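Local coordinates for protein glycoside hydrolase family 31 (Trueperella pyogenes, PDB 5I0G) that binds cycloalternan, a cyclic glucose tetrasaccharide, and as a family 31 glycoside hydrolase probably degrades it by cleaving its alpha-glucosidic bonds, at residues F464-G469 with T513-G518. The protein carries 1 engineered substitution. Numbering follows the deposited sequence.
Sequences FKTDGG and TFSRSG. With GLC (alpha-D-glucopyranose), chain B; GLC (alpha-D-glucopyranose), chain C.
F514 N donates to F464 O at 2.9 Å, and F514 O in turn takes a weak hydrogen bond from T466 N. On the T466 and S515 face the two hydroxyls, OG1 and OG, share a hydrogen bond of 2.7 Å. Beyond these neighbouring parallel strands the backbones part, and one water bridges them: it donates to T466 O and G468 O and accepts from R516 N at 2.7 Å. G468 O is thus gripped twice, because S517 OG also donates to it, tilted 22° from the carbonyl plane. The strands are the fourth and fifth of the GH31 TIM barrel, and the loops at their C-terminal ends carry D467 and R516 to the bound sugar. D467 OD1 accepts from G468 N on its anti side and sits 3.1 Å from R516 NH1 over the guanidinium face, a charge contact with no N-H aimed at it; OD2 takes a hydrogen bond from W387 NE1. R516 turns its guanidinium edge to the sugars: NH1 points almost straight at O4 of the chain C glucose (3.1 Å, 171°) and makes a weak hydrogen bond with O2 of the chain B glucose, while NE pairs with E470. K465 has CG anti to the backbone N (chi1 178°) and the rest extended, which runs it alongside F514, CD at the ring edge, and brings NZ to a salt bridge with E330 and a weak hydrogen bond to O3 of the chain B glucose.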
loop_
_atom_site.group_PDB
_atom_site.type_symbol
_atom_site.label_atom_id
_atom_site.label_comp_id
_atom_site.label_asym_id
_atom_site.label_seq_id
_atom_site.Cartn_x
_atom_site.Cartn_y
_atom_site.Cartn_z
ATOM N N PHE A 464 7.281 -7.793 13.442
ATOM C CA PHE A 464 6.182 -8.405 12.704
ATOM C C PHE A 464 6.129 -7.806 11.305
ATOM O O PHE A 464 6.296 -6.597 11.154
ATOM C CB PHE A 464 4.853 -8.106 13.386
ATOM C CG PHE A 464 4.644 -8.814 14.701
ATOM C CD1 PHE A 464 4.233 -10.137 14.733
ATOM C CD2 PHE A 464 4.819 -8.146 15.905
ATOM C CE1 PHE A 464 4.009 -10.790 15.947
ATOM C CE2 PHE A 464 4.624 -8.794 17.121
ATOM C CZ PHE A 464 4.200 -10.118 17.143
ATOM N N LYS A 465 5.875 -8.645 10.297
ATOM C CA LYS A 465 5.601 -8.178 8.954
ATOM C C LYS A 465 4.101 -8.072 8.915
ATOM O O LYS A 465 3.393 -9.075 8.774
ATOM C CB LYS A 465 6.153 -9.105 7.855
ATOM C CG LYS A 465 5.826 -8.643 6.432
ATOM C CD LYS A 465 6.642 -9.362 5.360
ATOM C CE LYS A 465 6.169 -8.978 3.965
ATOM N NZ LYS A 465 6.746 -9.807 2.869
ATOM N N THR A 466 3.642 -6.841 9.114
ATOM C CA THR A 466 2.238 -6.521 9.258
ATOM C C THR A 466 1.676 -6.289 7.869
ATOM O O THR A 466 1.559 -5.158 7.423
ATOM C CB THR A 466 2.048 -5.271 10.149
ATOM O OG1 THR A 466 3.115 -4.340 9.909
ATOM C CG2 THR A 466 2.047 -5.681 11.606
ATOM N N ASP A 467 1.342 -7.386 7.205
ATOM C CA ASP A 467 0.945 -7.399 5.793
ATOM C C ASP A 467 -0.521 -7.022 5.664
ATOM O O ASP A 467 -1.245 -7.023 6.658
ATOM C CB ASP A 467 1.169 -8.806 5.203
ATOM C CG ASP A 467 1.461 -8.788 3.712
ATOM O OD1 ASP A 467 0.991 -7.868 2.980
ATOM O OD2 ASP A 467 2.183 -9.709 3.276
ATOM N N GLY A 468 -0.962 -6.732 4.442
ATOM C CA GLY A 468 -2.368 -6.400 4.185
ATOM C C GLY A 468 -2.776 -5.040 4.745
ATOM O O GLY A 468 -2.008 -4.090 4.648
ATOM N N GLY A 469 -3.954 -4.971 5.373
ATOM C CA GLY A 469 -4.590 -3.729 5.805
ATOM C C GLY A 469 -5.551 -2.963 4.899
ATOM O O GLY A 469 -6.179 -2.006 5.361
ATOM N N THR A 513 7.681 -2.887 12.935
ATOM C CA THR A 513 6.650 -3.441 12.086
ATOM C C THR A 513 7.095 -3.162 10.661
ATOM O O THR A 513 7.730 -2.131 10.404
ATOM C CB THR A 513 5.276 -2.789 12.350
ATOM O OG1 THR A 513 5.360 -1.362 12.216
ATOM C CG2 THR A 513 4.765 -3.146 13.731
ATOM N N PHE A 514 6.731 -4.064 9.747
ATOM C CA PHE A 514 7.113 -4.007 8.342
ATOM C C PHE A 514 5.822 -4.151 7.524
ATOM O O PHE A 514 5.231 -5.243 7.490
ATOM C CB PHE A 514 8.109 -5.145 8.091
ATOM C CG PHE A 514 8.800 -5.123 6.749
ATOM C CD1 PHE A 514 9.541 -4.048 6.345
ATOM C CD2 PHE A 514 8.779 -6.245 5.930
ATOM C CE1 PHE A 514 10.231 -4.063 5.136
ATOM C CE2 PHE A 514 9.447 -6.269 4.711
ATOM C CZ PHE A 514 10.188 -5.181 4.319
ATOM N N SER A 515 5.378 -3.052 6.886
ATOM C CA SER A 515 4.028 -2.975 6.295
ATOM C C SER A 515 4.109 -2.546 4.849
ATOM O O SER A 515 5.087 -1.949 4.433
ATOM C CB SER A 515 3.144 -1.943 7.039
ATOM O OG SER A 515 3.146 -2.097 8.443
ATOM N N ARG A 516 3.065 -2.824 4.078
ATOM C CA ARG A 516 2.974 -2.337 2.705
ATOM C C ARG A 516 1.978 -1.191 2.547
ATOM O O ARG A 516 2.161 -0.336 1.667
ATOM C CB ARG A 516 2.628 -3.472 1.737
ATOM C CG ARG A 516 1.241 -4.056 1.934
ATOM C CD ARG A 516 0.981 -5.244 1.053
ATOM N NE ARG A 516 -0.452 -5.523 0.981
ATOM C CZ ARG A 516 -0.993 -6.652 0.529
ATOM N NH1 ARG A 516 -0.246 -7.680 0.148
ATOM N NH2 ARG A 516 -2.304 -6.762 0.484
ATOM N N SER A 517 0.918 -1.175 3.363
ATOM C CA SER A 517 -0.118 -0.150 3.232
ATOM C C SER A 517 -0.095 0.869 4.347
ATOM O O SER A 517 0.395 0.632 5.450
ATOM C CB SER A 517 -1.518 -0.756 3.059
ATOM O OG SER A 517 -1.957 -1.431 4.224
ATOM N N GLY A 518 -0.634 2.035 4.027
ATOM C CA GLY A 518 -0.614 3.132 4.949
ATOM C C GLY A 518 -1.395 4.314 4.466
ATOM O O GLY A 518 -2.104 4.246 3.445
HETATM C C1 GLC B . 1.156 -11.001 0.009
HETATM C C2 GLC B . 2.434 -10.161 0.078
HETATM C C3 GLC B . 3.664 -11.046 -0.054
HETATM C C4 GLC B . 3.632 -12.237 0.896
HETATM C C5 GLC B . 2.305 -12.967 0.781
HETATM C C6 GLC B . 2.178 -14.056 1.829
HETATM O O2 GLC B . 2.465 -9.169 -0.965
HETATM O O3 GLC B . 4.864 -10.306 0.192
HETATM O O4 GLC B . 4.684 -13.136 0.541
HETATM O O5 GLC B . 1.207 -12.062 0.955
HETATM O O6 GLC B . 1.117 -14.901 1.396
HETATM C C1 GLC C . -1.419 -13.878 -3.025
HETATM C C2 GLC C . -0.110 -13.185 -2.643
HETATM C C3 GLC C . -0.330 -12.106 -1.575
HETATM C C4 GLC C . -1.397 -11.130 -2.089
HETATM C C5 GLC C . -2.663 -11.926 -2.400
HETATM C C6 GLC C . -3.890 -11.082 -2.763
HETATM O O2 GLC C . 0.840 -14.154 -2.179
HETATM O O3 GLC C . 0.943 -11.475 -1.339
HETATM O O4 GLC C . -1.689 -10.105 -1.139
HETATM O O5 GLC C . -2.361 -12.880 -3.432
HETATM O O6 GLC C . -3.652 -10.221 -3.875
HETATM O O HOH W 1 0.772 -3.696 5.301
#